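Local coordinates for intracellular exo-alpha-(1->5)-L-arabinofuranosidase (Bifidobacterium longum, PDB 2Y2W), which cleaves terminal alpha-(1->5)-linked arabinofuranosyl groups from arabinans, and also acts on wheat arabinoxylan, in the breakdown of plant cell walls, at residues Leu178-Thr190 against Arg196-Trp210. Numbering follows the deposited sequence.
Sequences LDELEYVNGAPGT and RVANGIEEPMDIKMW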
ATOM      1  N   LEU D 178      -5.963 -13.158   3.498  1.00 18.83           N
ATOM      2  CA  LEU D 178      -5.661 -14.168   4.519  1.00 18.93           C
ATOM      3  C   LEU D 178      -6.763 -14.298   5.575  1.00 19.10           C
ATOM      4  O   LEU D 178      -6.987 -15.387   6.112  1.00 19.07           O
ATOM      5  CB  LEU D 178      -4.312 -13.886   5.187  1.00 18.75           C
ATOM      6  CG  LEU D 178      -3.066 -13.965   4.294  1.00 18.77           C
ATOM      7  CD1 LEU D 178      -1.830 -13.471   5.037  1.00 18.76           C
ATOM      8  CD2 LEU D 178      -2.841 -15.378   3.755  1.00 18.49           C
ATOM      9  N   ASP D 179      -7.440 -13.188   5.872  1.00 19.33           N
ATOM     10  CA  ASP D 179      -8.578 -13.204   6.791  1.00 19.60           C
ATOM     11  C   ASP D 179      -9.744 -14.027   6.227  1.00 19.77           C
ATOM     12  O   ASP D 179     -10.307 -14.869   6.931  1.00 19.64           O
ATOM     13  CB  ASP D 179      -9.031 -11.777   7.140  1.00 19.53           C
ATOM     14  CG  ASP D 179      -8.043 -11.036   8.048  1.00 19.63           C
ATOM     15  OD1 ASP D 179      -7.089 -11.656   8.570  1.00 19.16           O
ATOM     16  OD2 ASP D 179      -8.226  -9.812   8.236  1.00 19.52           O
ATOM     17  N   GLU D 180     -10.086 -13.795   4.957  1.00 20.04           N
ATOM     18  CA  GLU D 180     -11.169 -14.533   4.295  1.00 20.49           C
ATOM     19  C   GLU D 180     -10.835 -16.012   4.127  1.00 20.57           C
ATOM     20  O   GLU D 180     -11.712 -16.865   4.243  1.00 20.70           O
ATOM     21  CB  GLU D 180     -11.531 -13.909   2.941  1.00 20.63           C
ATOM     22  CG  GLU D 180     -12.674 -14.634   2.223  1.00 21.25           C
ATOM     23  CD  GLU D 180     -13.342 -13.807   1.139  1.00 22.45           C
ATOM     24  OE1 GLU D 180     -12.631 -13.133   0.356  1.00 22.77           O
ATOM     25  OE2 GLU D 180     -14.591 -13.850   1.064  1.00 23.07           O
ATOM     26  N   LEU D 181      -9.565 -16.303   3.851  1.00 20.72           N
ATOM     27  CA  LEU D 181      -9.085 -17.676   3.723  1.00 20.76           C
ATOM     28  C   LEU D 181      -9.292 -18.451   5.027  1.00 20.88           C
ATOM     29  O   LEU D 181      -9.801 -19.572   5.021  1.00 20.89           O
ATOM     30  CB  LEU D 181      -7.607 -17.675   3.313  1.00 20.75           C
ATOM     31  CG  LEU D 181      -6.816 -18.988   3.285  1.00 20.49           C
ATOM     32  CD1 LEU D 181      -7.402 -19.982   2.289  1.00 20.39           C
ATOM     33  CD2 LEU D 181      -5.366 -18.695   2.963  1.00 20.46           C
ATOM     34  N   GLU D 182      -8.899 -17.835   6.137  1.00 20.97           N
ATOM     35  CA  GLU D 182      -9.074 -18.405   7.467  1.00 21.19           C
ATOM     36  C   GLU D 182     -10.556 -18.568   7.815  1.00 21.18           C
ATOM     37  O   GLU D 182     -10.953 -19.590   8.368  1.00 21.07           O
ATOM     38  CB  GLU D 182      -8.373 -17.518   8.495  1.00 21.25           C
ATOM     39  CG  GLU D 182      -8.342 -18.052   9.916  1.00 22.35           C
ATOM     40  CD  GLU D 182      -7.565 -17.139  10.864  1.00 24.12           C
ATOM     41  OE1 GLU D 182      -6.812 -16.261  10.380  1.00 24.35           O
ATOM     42  OE2 GLU D 182      -7.693 -17.305  12.094  1.00 24.54           O
ATOM     43  N   TYR D 183     -11.364 -17.560   7.487  1.00 21.27           N
ATOM     44  CA  TYR D 183     -12.799 -17.589   7.778  1.00 21.36           C
ATOM     45  C   TYR D 183     -13.498 -18.701   7.010  1.00 21.62           C
ATOM     46  O   TYR D 183     -14.353 -19.406   7.552  1.00 21.69           O
ATOM     47  CB  TYR D 183     -13.456 -16.245   7.442  1.00 21.22           C
ATOM     48  CG  TYR D 183     -14.966 -16.258   7.554  1.00 20.89           C
ATOM     49  CD1 TYR D 183     -15.596 -15.946   8.755  1.00 20.47           C
ATOM     50  CD2 TYR D 183     -15.765 -16.591   6.458  1.00 20.70           C
ATOM     51  CE1 TYR D 183     -16.975 -15.964   8.866  1.00 20.33           C
ATOM     52  CE2 TYR D 183     -17.147 -16.615   6.559  1.00 20.15           C
ATOM     53  CZ  TYR D 183     -17.746 -16.299   7.764  1.00 20.36           C
ATOM     54  OH  TYR D 183     -19.114 -16.317   7.870  1.00 20.16           O
ATOM     55  N   VAL D 184     -13.120 -18.850   5.747  1.00 21.89           N
ATOM     56  CA  VAL D 184     -13.796 -19.762   4.843  1.00 22.23           C
ATOM     57  C   VAL D 184     -13.335 -21.228   4.984  1.00 22.43           C
ATOM     58  O   VAL D 184     -14.140 -22.149   4.816  1.00 22.57           O
ATOM     59  CB  VAL D 184     -13.675 -19.251   3.383  1.00 22.31           C
ATOM     60  CG1 VAL D 184     -12.401 -19.746   2.722  1.00 22.24           C
ATOM     61  CG2 VAL D 184     -14.876 -19.654   2.577  1.00 22.65           C
ATOM     62  N   ASN D 185     -12.060 -21.439   5.313  1.00 22.48           N
ATOM     63  CA  ASN D 185     -11.461 -22.777   5.250  1.00 22.69           C
ATOM     64  C   ASN D 185     -10.786 -23.263   6.529  1.00 22.91           C
ATOM     65  O   ASN D 185     -10.362 -24.418   6.610  1.00 22.95           O
ATOM     66  CB  ASN D 185     -10.461 -22.859   4.089  1.00 22.57           C
ATOM     67  CG  ASN D 185     -11.136 -23.024   2.740  1.00 22.59           C
ATOM     68  OD1 ASN D 185     -12.320 -23.364   2.655  1.00 22.31           O
ATOM     69  ND2 ASN D 185     -10.381 -22.787   1.672  1.00 22.30           N
ATOM     70  N   GLY D 186     -10.681 -22.385   7.518  1.00 23.26           N
ATOM     71  CA  GLY D 186     -10.014 -22.720   8.769  1.00 23.62           C
ATOM     72  C   GLY D 186     -10.774 -23.751   9.577  1.00 23.98           C
ATOM     73  O   GLY D 186     -11.992 -23.886   9.445  1.00 24.01           O
ATOM     74  N   ALA D 187     -10.048 -24.494  10.404  1.00 24.20           N
ATOM     75  CA  ALA D 187     -10.665 -25.413  11.346  1.00 24.47           C
ATOM     76  C   ALA D 187     -11.273 -24.613  12.496  1.00 24.62           C
ATOM     77  O   ALA D 187     -10.737 -23.566  12.862  1.00 24.63           O
ATOM     78  CB  ALA D 187      -9.633 -26.402  11.869  1.00 24.41           C
ATOM     79  N   PRO D 188     -12.403 -25.087  13.058  1.00 24.81           N
ATOM     80  CA  PRO D 188     -12.957 -24.433  14.247  1.00 24.92           C
ATOM     81  C   PRO D 188     -11.921 -24.363  15.369  1.00 25.01           C
ATOM     82  O   PRO D 188     -11.144 -25.301  15.551  1.00 25.04           O
ATOM     83  CB  PRO D 188     -14.115 -25.355  14.644  1.00 25.00           C
ATOM     84  CG  PRO D 188     -14.531 -26.001  13.368  1.00 24.92           C
ATOM     85  CD  PRO D 188     -13.269 -26.180  12.573  1.00 24.82           C
ATOM     86  N   GLY D 189     -11.899 -23.248  16.094  1.00 25.08           N
ATOM     87  CA  GLY D 189     -10.929 -23.047  17.170  1.00 25.17           C
ATOM     88  C   GLY D 189     -10.046 -21.829  16.972  1.00 25.30           C
ATOM     89  O   GLY D 189      -9.078 -21.626  17.709  1.00 25.40           O
ATOM     90  N   THR D 190     -10.376 -21.025  15.964  1.00 25.30           N
ATOM     91  CA  THR D 190      -9.724 -19.745  15.727  1.00 25.25           C
ATOM     92  C   THR D 190     -10.822 -18.683  15.581  1.00 25.21           C
ATOM     93  O   THR D 190     -11.949 -19.008  15.191  1.00 25.13           O
ATOM     94  CB  THR D 190      -8.806 -19.808  14.480  1.00 25.41           C
ATOM     95  OG1 THR D 190      -7.622 -19.030  14.700  1.00 25.83           O
ATOM     96  CG2 THR D 190      -9.522 -19.318  13.228  1.00 25.26           C
ATOM     97  N   ARG D 196     -17.571 -18.239  11.321  1.00 27.22           N
ATOM     98  CA  ARG D 196     -18.247 -19.051  10.307  1.00 27.24           C
ATOM     99  C   ARG D 196     -19.170 -20.076  10.961  1.00 27.25           C
ATOM    100  O   ARG D 196     -20.305 -20.264  10.521  1.00 27.28           O
ATOM    101  CB  ARG D 196     -17.232 -19.763   9.414  1.00 27.21           C
ATOM    102  CG  ARG D 196     -17.802 -20.262   8.094  1.00 27.36           C
ATOM    103  CD  ARG D 196     -17.252 -21.625   7.698  1.00 27.67           C
ATOM    104  NE  ARG D 196     -15.828 -21.768   7.987  1.00 28.20           N
ATOM    105  CZ  ARG D 196     -15.320 -22.574   8.917  1.00 28.25           C
ATOM    106  NH1 ARG D 196     -16.110 -23.337   9.663  1.00 28.05           N
ATOM    107  NH2 ARG D 196     -14.008 -22.617   9.097  1.00 28.29           N
ATOM    108  N   VAL D 197     -18.666 -20.727  12.010  1.00 27.25           N
ATOM    109  CA  VAL D 197     -19.439 -21.687  12.798  1.00 27.16           C
ATOM    110  C   VAL D 197     -20.677 -21.020  13.409  1.00 27.12           C
ATOM    111  O   VAL D 197     -21.786 -21.551  13.314  1.00 27.22           O
ATOM    112  CB  VAL D 197     -18.567 -22.336  13.913  1.00 27.26           C
ATOM    113  CG1 VAL D 197     -19.388 -23.305  14.758  1.00 27.09           C
ATOM    114  CG2 VAL D 197     -17.357 -23.048  13.310  1.00 26.92           C
ATOM    115  N   ALA D 198     -20.479 -19.852  14.015  1.00 27.00           N
ATOM    116  CA  ALA D 198     -21.571 -19.080  14.607  1.00 26.86           C
ATOM    117  C   ALA D 198     -22.561 -18.589  13.552  1.00 26.82           C
ATOM    118  O   ALA D 198     -23.746 -18.411  13.841  1.00 26.82           O
ATOM    119  CB  ALA D 198     -21.020 -17.912  15.403  1.00 26.82           C
ATOM    120  N   ASN D 199     -22.071 -18.385  12.331  1.00 26.72           N
ATOM    121  CA  ASN D 199     -22.911 -17.944  11.217  1.00 26.70           C
ATOM    122  C   ASN D 199     -23.717 -19.067  10.556  1.00 26.76           C
ATOM    123  O   ASN D 199     -24.512 -18.809   9.650  1.00 26.77           O
ATOM    124  CB  ASN D 199     -22.076 -17.196  10.171  1.00 26.68           C
ATOM    125  CG  ASN D 199     -21.563 -15.851  10.673  1.00 26.52           C
ATOM    126  OD1 ASN D 199     -21.886 -15.412  11.779  1.00 26.61           O
ATOM    127  ND2 ASN D 199     -20.753 -15.193   9.856  1.00 26.45           N
ATOM    128  N   GLY D 200     -23.504 -20.305  11.002  1.00 26.80           N
ATOM    129  CA  GLY D 200     -24.313 -21.440  10.556  1.00 26.94           C
ATOM    130  C   GLY D 200     -23.604 -22.489   9.715  1.00 27.05           C
ATOM    131  O   GLY D 200     -24.218 -23.478   9.310  1.00 27.05           O
ATOM    132  N   ILE D 201     -22.317 -22.275   9.445  1.00 27.10           N
ATOM    133  CA  ILE D 201     -21.528 -23.210   8.640  1.00 27.08           C
ATOM    134  C   ILE D 201     -20.356 -23.743   9.467  1.00 27.40           C
ATOM    135  O   ILE D 201     -19.347 -23.061   9.658  1.00 27.46           O
ATOM    136  CB  ILE D 201     -21.047 -22.569   7.313  1.00 26.96           C
ATOM    137  CG1 ILE D 201     -22.242 -22.029   6.520  1.00 26.62           C
ATOM    138  CG2 ILE D 201     -20.275 -23.581   6.469  1.00 26.78           C
ATOM    139  CD1 ILE D 201     -21.936 -20.812   5.684  1.00 26.10           C
ATOM    140  N   GLU D 202     -20.512 -24.969   9.958  1.00 27.63           N
ATOM    141  CA  GLU D 202     -19.580 -25.563  10.908  1.00 27.93           C
ATOM    142  C   GLU D 202     -18.282 -26.014  10.244  1.00 27.73           C
ATOM    143  O   GLU D 202     -17.189 -25.667  10.697  1.00 27.80           O
ATOM    144  CB  GLU D 202     -20.252 -26.739  11.624  1.00 28.19           C
ATOM    145  CG  GLU D 202     -19.471 -27.294  12.814  1.00 29.57           C
ATOM    146  CD  GLU D 202     -20.256 -28.328  13.607  1.00 31.26           C
ATOM    147  OE1 GLU D 202     -21.213 -28.918  13.052  1.00 32.15           O
ATOM    148  OE2 GLU D 202     -19.913 -28.549  14.791  1.00 31.78           O
ATOM    149  N   GLU D 203     -18.417 -26.787   9.173  1.00 27.51           N
ATOM    150  CA  GLU D 203     -17.281 -27.328   8.434  1.00 27.36           C
ATOM    151  C   GLU D 203     -16.640 -26.268   7.534  1.00 27.00           C
ATOM    152  O   GLU D 203     -17.324 -25.348   7.074  1.00 26.88           O
ATOM    153  CB  GLU D 203     -17.726 -28.546   7.606  1.00 27.50           C
ATOM    154  CG  GLU D 203     -18.471 -28.229   6.293  1.00 28.30           C
ATOM    155  CD  GLU D 203     -19.890 -27.680   6.480  1.00 29.76           C
ATOM    156  OE1 GLU D 203     -20.341 -27.484   7.633  1.00 29.89           O
ATOM    157  OE2 GLU D 203     -20.563 -27.448   5.452  1.00 30.45           O
ATOM    158  N   PRO D 204     -15.317 -26.380   7.295  1.00 26.76           N
ATOM    159  CA  PRO D 204     -14.677 -25.529   6.292  1.00 26.50           C
ATOM    160  C   PRO D 204     -15.334 -25.689   4.925  1.00 26.21           C
ATOM    161  O   PRO D 204     -15.830 -26.768   4.596  1.00 26.27           O
ATOM    162  CB  PRO D 204     -13.242 -26.053   6.260  1.00 26.35           C
ATOM    163  CG  PRO D 204     -13.010 -26.529   7.642  1.00 26.62           C
ATOM    164  CD  PRO D 204     -14.321 -27.134   8.079  1.00 26.71           C
ATOM    165  N   MET D 205     -15.338 -24.613   4.146  1.00 25.89           N
ATOM    166  CA  MET D 205     -15.998 -24.598   2.844  1.00 25.61           C
ATOM    167  C   MET D 205     -15.202 -25.321   1.756  1.00 25.66           C
ATOM    168  O   MET D 205     -15.740 -25.619   0.685  1.00 25.53           O
ATOM    169  CB  MET D 205     -16.302 -23.161   2.421  1.00 25.40           C
ATOM    170  CG  MET D 205     -17.209 -22.418   3.384  1.00 24.76           C
ATOM    171  SD  MET D 205     -17.715 -20.832   2.711  1.00 23.84           S
ATOM    172  CE  MET D 205     -18.523 -20.087   4.127  1.00 24.23           C
ATOM    173  N   ASP D 206     -13.932 -25.604   2.045  1.00 25.84           N
ATOM    174  CA  ASP D 206     -13.019 -26.276   1.114  1.00 26.24           C
ATOM    175  C   ASP D 206     -12.994 -25.623  -0.270  1.00 26.24           C
ATOM    176  O   ASP D 206     -13.267 -26.269  -1.288  1.00 26.14           O
ATOM    177  CB  ASP D 206     -13.328 -27.778   1.007  1.00 26.46           C
ATOM    178  CG  ASP D 206     -13.101 -28.522   2.312  1.00 27.24           C
ATOM    179  OD1 ASP D 206     -12.348 -28.024   3.183  1.00 27.87           O
ATOM    180  OD2 ASP D 206     -13.679 -29.621   2.461  1.00 28.12           O
ATOM    181  N   ILE D 207     -12.675 -24.331  -0.292  1.00 26.25           N
ATOM    182  CA  ILE D 207     -12.496 -23.612  -1.544  1.00 26.28           C
ATOM    183  C   ILE D 207     -11.034 -23.729  -1.987  1.00 26.38           C
ATOM    184  O   ILE D 207     -10.129 -23.209  -1.332  1.00 26.24           O
ATOM    185  CB  ILE D 207     -12.970 -22.144  -1.426  1.00 26.29           C
ATOM    186  CG1 ILE D 207     -14.464 -22.116  -1.082  1.00 26.49           C
ATOM    187  CG2 ILE D 207     -12.683 -21.373  -2.720  1.00 26.13           C
ATOM    188  CD1 ILE D 207     -15.032 -20.741  -0.786  1.00 26.95           C
ATOM    189  N   LYS D 208     -10.829 -24.450  -3.089  1.00 26.61           N
ATOM    190  CA  LYS D 208      -9.502 -24.723  -3.649  1.00 26.76           C
ATOM    191  C   LYS D 208      -8.991 -23.607  -4.553  1.00 26.67           C
ATOM    192  O   LYS D 208      -7.865 -23.131  -4.390  1.00 26.78           O
ATOM    193  CB  LYS D 208      -9.530 -26.021  -4.458  1.00 26.90           C
ATOM    194  CG  LYS D 208      -8.992 -27.246  -3.748  1.00 27.69           C
ATOM    195  CD  LYS D 208      -9.058 -28.456  -4.678  1.00 28.56           C
ATOM    196  CE  LYS D 208      -8.245 -29.623  -4.145  1.00 29.15           C
ATOM    197  NZ  LYS D 208      -8.220 -30.756  -5.113  1.00 30.01           N
ATOM    198  N   MET D 209      -9.824 -23.209  -5.510  1.00 26.60           N
ATOM    199  CA  MET D 209      -9.426 -22.276  -6.556  1.00 26.56           C
ATOM    200  C   MET D 209      -9.766 -20.829  -6.191  1.00 26.20           C
ATOM    201  O   MET D 209     -10.926 -20.499  -5.922  1.00 26.00           O
ATOM    202  CB  MET D 209     -10.067 -22.676  -7.889  1.00 26.80           C
ATOM    203  CG  MET D 209      -9.366 -22.139  -9.118  1.00 27.51           C
ATOM    204  SD  MET D 209      -9.991 -22.931 -10.609  1.00 29.68           S
ATOM    205  CE  MET D 209      -9.203 -21.946 -11.880  1.00 28.61           C
ATOM    206  N   TRP D 210      -8.738 -19.983  -6.184  1.00 25.81           N
ATOM    207  CA  TRP D 210      -8.868 -18.580  -5.795  1.00 25.58           C
ATOM    208  C   TRP D 210      -8.314 -17.653  -6.869  1.00 25.59           C
ATOM    209  O   TRP D 210      -7.246 -17.909  -7.429  1.00 25.68           O
ATOM    210  CB  TRP D 210      -8.124 -18.310  -4.483  1.00 25.36           C
ATOM    211  CG  TRP D 210      -8.691 -18.997  -3.279  1.00 24.90           C
ATOM    212  CD1 TRP D 210      -8.665 -20.334  -3.008  1.00 24.42           C
ATOM    213  CD2 TRP D 210      -9.341 -18.375  -2.162  1.00 24.47           C
ATOM    214  NE1 TRP D 210      -9.274 -20.586  -1.804  1.00 24.29           N
ATOM    215  CE2 TRP D 210      -9.694 -19.402  -1.263  1.00 24.15           C
ATOM    216  CE3 TRP D 210      -9.661 -17.051  -1.837  1.00 24.46           C
ATOM    217  CZ2 TRP D 210     -10.350 -19.147  -0.060  1.00 24.07           C
ATOM    218  CZ3 TRP D 210     -10.313 -16.799  -0.642  1.00 24.28           C
ATOM    219  CH2 TRP D 210     -10.651 -17.843   0.233  1.00 24.16           C
TER
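Leu181 lays CD1 3.9 Å from CZ2 of Trp210, the first contact in an example of how a (beta/alpha)8-barrel closes the C-terminal end of an outer helix with the chain returning to the next strand, here 209-212. Two residues on, the Tyr183 ring takes CB of Arg196 over one face, a CH-pi contact, while its OH accepts from Asn199 ND2 (2.8 Å) and bonds Asp150 of helix 149-159. Val184 splits its branches: CG1 meets the Trp210 ring at its edge, and CG2 packs against Met205 SD and Ile207 CD1. Its carbonyl O receives Met205 N nearly straight, at 171°. The Asn185 amide mimics a backbone partner, OD1 accepting from Ile207 N (3.1 Å) and ND2 donating to Ile207 O (3.0 Å), which Trp210 NE1 reaches from the opposite face. Bent at chi2 (-141°) and chi3 (-40°), Arg196 brings NE to Tyr183 O (2.8 Å), while NH1 holds Ile201 O. A leucine in place of Arg196 would probably leave the carbonyls of Tyr183 and Ile201 without their shared donor. Where the helix ends, Tyr183 O and Val184 O thus take donors from the returning chain, one side-chain and one backbone, while the Asn185 amide fastens that chain at buried Ile207.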